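Local coordinates for ribulose-5-phosphate reductase 1 (PDB 6XHK), which catalyses the NADPH-dependent reduction of D-ribulose 5-phosphate to D-ribitol 5-phosphate, a step in making the poly(ribitol phosphate) teichoic acid of the bacterial cell wall, at residues Leu175-Ala180 with Leu304-Gly309. Numbering follows the deposited sequence.
With NDP (NADPH dihydro-nicotinamide-adenine-dinucleotide phosphate), chain B.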
ATOM      1  N   LEU A 175       6.181  -2.427   0.325  1.00 82.17           N
ATOM      2  CA  LEU A 175       6.144  -1.697   1.598  1.00 80.96           C
ATOM      3  C   LEU A 175       7.532  -1.331   2.109  1.00 91.66           C
ATOM      4  O   LEU A 175       7.744  -0.210   2.599  1.00 90.89           O
ATOM      5  CB  LEU A 175       5.405  -2.482   2.663  1.00 80.15           C
ATOM      6  CG  LEU A 175       4.001  -2.008   2.914  1.00 91.84           C
ATOM      7  CD1 LEU A 175       3.302  -2.962   3.862  1.00108.01           C
ATOM      8  CD2 LEU A 175       4.152  -0.635   3.536  1.00 85.77           C
ATOM      9  N   GLY A 176       8.476  -2.273   2.057  1.00 80.29           N
ATOM     10  CA  GLY A 176       9.855  -1.912   2.332  1.00 80.27           C
ATOM     11  C   GLY A 176      10.279  -0.632   1.637  1.00 90.24           C
ATOM     12  O   GLY A 176      10.731   0.319   2.288  1.00 81.27           O
ATOM     13  N   TYR A 177      10.114  -0.587   0.299  1.00 82.52           N
ATOM     14  CA  TYR A 177      10.612   0.523  -0.517  1.00 83.98           C
ATOM     15  C   TYR A 177       9.916   1.832  -0.173  1.00 86.67           C
ATOM     16  O   TYR A 177      10.569   2.871  -0.007  1.00 86.38           O
ATOM     17  CB  TYR A 177      10.469   0.174  -2.007  1.00 88.83           C
ATOM     18  CG  TYR A 177      11.107   1.148  -2.998  1.00 96.52           C
ATOM     19  CD1 TYR A 177      10.319   2.063  -3.720  1.00 97.43           C
ATOM     20  CD2 TYR A 177      12.486   1.183  -3.187  1.00 96.66           C
ATOM     21  CE1 TYR A 177      10.883   2.947  -4.615  1.00 91.28           C
ATOM     22  CE2 TYR A 177      13.065   2.081  -4.075  1.00 95.88           C
ATOM     23  CZ  TYR A 177      12.257   2.965  -4.782  1.00101.84           C
ATOM     24  OH  TYR A 177      12.837   3.857  -5.661  1.00110.87           O
ATOM     25  N   ILE A 178       8.586   1.801  -0.051  1.00 86.21           N
ATOM     26  CA  ILE A 178       7.857   3.023   0.283  1.00 84.26           C
ATOM     27  C   ILE A 178       8.309   3.569   1.626  1.00 85.79           C
ATOM     28  O   ILE A 178       8.554   4.775   1.777  1.00 91.43           O
ATOM     29  CB  ILE A 178       6.340   2.766   0.240  1.00 84.18           C
ATOM     30  CG1 ILE A 178       5.931   2.373  -1.184  1.00 96.16           C
ATOM     31  CG2 ILE A 178       5.562   3.957   0.776  1.00 84.75           C
ATOM     32  CD1 ILE A 178       4.463   2.283  -1.401  1.00 98.58           C
ATOM     33  N   THR A 179       8.434   2.688   2.623  1.00 82.11           N
ATOM     34  CA  THR A 179       8.841   3.120   3.954  1.00 81.79           C
ATOM     35  C   THR A 179      10.237   3.707   3.951  1.00 89.34           C
ATOM     36  O   THR A 179      10.480   4.739   4.591  1.00 93.41           O
ATOM     37  CB  THR A 179       8.752   1.938   4.906  1.00 86.56           C
ATOM     38  OG1 THR A 179       7.586   1.173   4.574  1.00 85.86           O
ATOM     39  CG2 THR A 179       8.746   2.401   6.355  1.00 80.48           C
ATOM     40  N   ALA A 180      11.176   3.039   3.271  1.00 82.68           N
ATOM     41  CA  ALA A 180      12.507   3.604   3.109  1.00 83.90           C
ATOM     42  C   ALA A 180      12.422   5.018   2.541  1.00 92.21           C
ATOM     43  O   ALA A 180      13.045   5.953   3.072  1.00 88.42           O
ATOM     44  CB  ALA A 180      13.347   2.686   2.222  1.00 84.07           C
ATOM     45  N   LEU A 304       8.924   6.812  -6.132  1.00111.50           N
ATOM     46  CA  LEU A 304       7.792   5.885  -6.234  1.00103.62           C
ATOM     47  C   LEU A 304       7.644   5.301  -7.624  1.00101.19           C
ATOM     48  O   LEU A 304       7.126   4.190  -7.778  1.00 90.87           O
ATOM     49  CB  LEU A 304       6.488   6.578  -5.850  1.00 91.72           C
ATOM     50  CG  LEU A 304       6.227   6.599  -4.351  1.00 97.86           C
ATOM     51  CD1 LEU A 304       5.112   7.568  -3.981  1.00 90.51           C
ATOM     52  CD2 LEU A 304       5.861   5.182  -3.931  1.00106.95           C
ATOM     53  N   ALA A 305       8.072   6.039  -8.642  1.00109.59           N
ATOM     54  CA  ALA A 305       7.931   5.566 -10.006  1.00 95.08           C
ATOM     55  C   ALA A 305       8.712   4.273 -10.246  1.00112.69           C
ATOM     56  O   ALA A 305       8.285   3.437 -11.056  1.00107.69           O
ATOM     57  CB  ALA A 305       8.376   6.665 -10.951  1.00 97.52           C
ATOM     58  N   LEU A 306       9.839   4.075  -9.540  1.00119.82           N
ATOM     59  CA  LEU A 306      10.608   2.835  -9.646  1.00 97.02           C
ATOM     60  C   LEU A 306       9.840   1.605  -9.194  1.00 97.75           C
ATOM     61  O   LEU A 306      10.304   0.491  -9.474  1.00106.68           O
ATOM     62  CB  LEU A 306      11.916   2.930  -8.860  1.00 98.33           C
ATOM     63  CG  LEU A 306      13.083   3.544  -9.618  1.00118.21           C
ATOM     64  CD1 LEU A 306      13.310   2.733 -10.886  1.00118.19           C
ATOM     65  CD2 LEU A 306      12.820   5.008  -9.964  1.00116.86           C
ATOM     66  N   LEU A 307       8.697   1.773  -8.518  1.00 92.68           N
ATOM     67  CA  LEU A 307       7.848   0.651  -8.143  1.00 90.96           C
ATOM     68  C   LEU A 307       6.872   0.244  -9.227  1.00110.04           C
ATOM     69  O   LEU A 307       6.412  -0.905  -9.216  1.00104.95           O
ATOM     70  CB  LEU A 307       7.020   0.965  -6.902  1.00 88.73           C
ATOM     71  CG  LEU A 307       7.473   0.366  -5.583  1.00 92.53           C
ATOM     72  CD1 LEU A 307       6.631   0.978  -4.486  1.00 98.64           C
ATOM     73  CD2 LEU A 307       7.402  -1.155  -5.571  1.00 87.52           C
ATOM     74  N   LYS A 308       6.506   1.170 -10.123  1.00118.95           N
ATOM     75  CA  LYS A 308       5.591   0.861 -11.218  1.00118.95           C
ATOM     76  C   LYS A 308       6.176  -0.285 -12.025  1.00112.24           C
ATOM     77  O   LYS A 308       7.193  -0.117 -12.704  1.00119.35           O
ATOM     78  CB  LYS A 308       5.347   2.085 -12.112  1.00116.95           C
ATOM     79  CG  LYS A 308       4.384   1.860 -13.302  1.00109.81           C
ATOM     80  CD  LYS A 308       4.238   3.166 -14.093  1.00110.19           C
ATOM     81  CE  LYS A 308       3.377   3.054 -15.337  1.00108.19           C
ATOM     82  NZ  LYS A 308       3.498   4.312 -16.119  1.00111.99           N
ATOM     83  N   GLY A 309       5.564  -1.459 -11.914  1.00 92.93           N
ATOM     84  CA  GLY A 309       5.984  -2.606 -12.684  1.00112.35           C
ATOM     85  C   GLY A 309       5.431  -2.541 -14.089  1.00116.41           C
ATOM     86  O   GLY A 309       5.904  -1.745 -14.905  1.00133.16           O
TER
HETATM   87  PA  NDP B 401       6.047  -8.416  -1.192  1.00140.77           P
HETATM   88  O1A NDP B 401       5.601  -9.517  -2.110  1.00158.92           O
HETATM   89  O2A NDP B 401       6.640  -7.269  -2.004  1.00137.07           O
HETATM   90  O5B NDP B 401       7.128  -9.040  -0.095  1.00136.42           O
HETATM   91  C5B NDP B 401       8.078  -8.160   0.591  1.00117.39           C
HETATM   92  C4B NDP B 401       9.535  -8.759   0.573  1.00 96.54           C
HETATM   93  O4B NDP B 401       9.864  -9.318   1.707  1.00 89.37           O
HETATM   94  C3B NDP B 401       9.658  -9.887  -0.491  1.00 89.51           C
HETATM   95  O3B NDP B 401      10.583  -9.570  -1.436  1.00 89.35           O
HETATM   96  C2B NDP B 401      10.176 -11.126   0.227  1.00 82.78           C
HETATM   97  O2B NDP B 401      11.191 -11.702  -0.699  1.00 77.84           O
HETATM   98  C1B NDP B 401      10.728 -10.631   1.307  1.00 88.49           C
HETATM   99  N9A NDP B 401      10.891 -11.578   2.414  1.00 92.88           N
HETATM  100  C8A NDP B 401      10.434 -12.859   2.534  1.00103.79           C
HETATM  101  N7A NDP B 401      10.841 -13.357   3.736  1.00 92.22           N
HETATM  102  C5A NDP B 401      11.534 -12.405   4.340  1.00 93.77           C
HETATM  103  C6A NDP B 401      12.241 -12.384   5.701  1.00 81.84           C
HETATM  104  N6A NDP B 401      12.180 -13.560   6.540  1.00 84.99           N
HETATM  105  N1A NDP B 401      12.934 -11.205   6.100  1.00 66.98           N
HETATM  106  C2A NDP B 401      12.984 -10.040   5.243  1.00 64.85           C
HETATM  107  N3A NDP B 401      12.297 -10.073   3.937  1.00 79.88           N
HETATM  108  C4A NDP B 401      11.571 -11.306   3.523  1.00 88.69           C
HETATM  109  O3  NDP B 401       4.736  -7.773  -0.342  1.00134.05           O
HETATM  110  PN  NDP B 401       4.644  -6.200   0.289  1.00135.47           P
HETATM  111  O1N NDP B 401       6.037  -5.578   0.409  1.00144.51           O
HETATM  112  O2N NDP B 401       3.858  -5.337  -0.642  1.00151.93           O
HETATM  113  O5D NDP B 401       3.855  -6.302   1.754  1.00131.84           O
HETATM  114  C5D NDP B 401       3.819  -7.564   2.456  1.00127.78           C
HETATM  115  C4D NDP B 401       2.830  -7.683   3.507  1.00124.75           C
HETATM  116  O4D NDP B 401       2.188  -6.295   3.927  1.00115.63           O
HETATM  117  C3D NDP B 401       1.625  -8.565   3.103  1.00137.61           C
HETATM  118  O3D NDP B 401       1.282  -9.525   4.195  1.00143.04           O
HETATM  119  C2D NDP B 401       0.617  -7.691   2.862  1.00142.46           C
HETATM  120  O2D NDP B 401      -0.722  -8.260   3.013  1.00152.90           O
HETATM  121  C1D NDP B 401       0.880  -6.474   3.915  1.00126.08           C
HETATM  122  N1N NDP B 401       0.096  -5.245   3.667  1.00119.50           N
HETATM  123  C2N NDP B 401      -0.420  -4.545   4.846  1.00134.05           C
HETATM  124  C3N NDP B 401      -1.415  -3.374   4.762  1.00141.63           C
HETATM  125  C7N NDP B 401      -1.915  -2.715   6.111  1.00144.56           C
HETATM  126  O7N NDP B 401      -2.954  -2.100   6.139  1.00156.21           O
HETATM  127  N7N NDP B 401      -1.099  -2.860   7.319  1.00131.37           N
HETATM  128  C4N NDP B 401      -1.671  -2.712   3.385  1.00139.28           C
HETATM  129  C5N NDP B 401      -1.282  -3.616   2.194  1.00131.03           C
HETATM  130  C6N NDP B 401      -0.198  -4.706   2.336  1.00116.03           C
HETATM  131  P2B NDP B 401      10.843 -13.172  -1.302  1.00106.76           P
HETATM  132  O1X NDP B 401      10.376 -14.115  -0.213  1.00 99.07           O
HETATM  133  O2X NDP B 401       9.716 -13.006  -2.306  1.00115.68           O
HETATM  134  O3X NDP B 401      12.105 -13.725  -1.944  1.00120.52           O
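Tyr177 meets Leu307 obliquely with the CD1 side of its ring, CD1 lying 3.8 Å from Leu307 CG, and Leu306 with its hydroxyl end. It belongs to the helix that follows the first strand of the Rossmann fold, the NADPH-binding domain of zinc-containing alcohol dehydrogenases, and it reaches the type I turn of Ala305-Lys308, which leads from helix 299-305 into strand 308-314. A chi1 of -172°, with CG anti to the backbone N, aims the ring at the turn, and its length brings OH to 3.5 Å from Leu306 CB. A tyrosine suits this place because its ring packs against leucines while its hydroxyl hydrogen-bonds to the carbonyl oxygen of Lys303; Phe205 meets the same ring edge-to-face.

One residue further on, Ile178 rests its CG1 against a pair of leucine methyls, Leu307 CD1 at 3.7 Å and Leu304 CD2 at 3.9 Å. Leu304 starts out away from the helix at CB, yet its branched end comes back so that CD2 makes this contact. These branched aliphatic chains suit a buried seam that Leu145 and Val146 of helix 143-155 help to close around Ile178.

The N-terminal end of helix 174-186 faces the cofactor. Gly176 fits the last glycine of a probable GxGxxG motif, and the backbone N of Leu175 donates a hydrogen bond of 3.2 Å to oxygen O1N of the nicotinamide-side phosphate, while Leu175 CD1 lies 3.5 Å from O4D of the nicotinamide ribose.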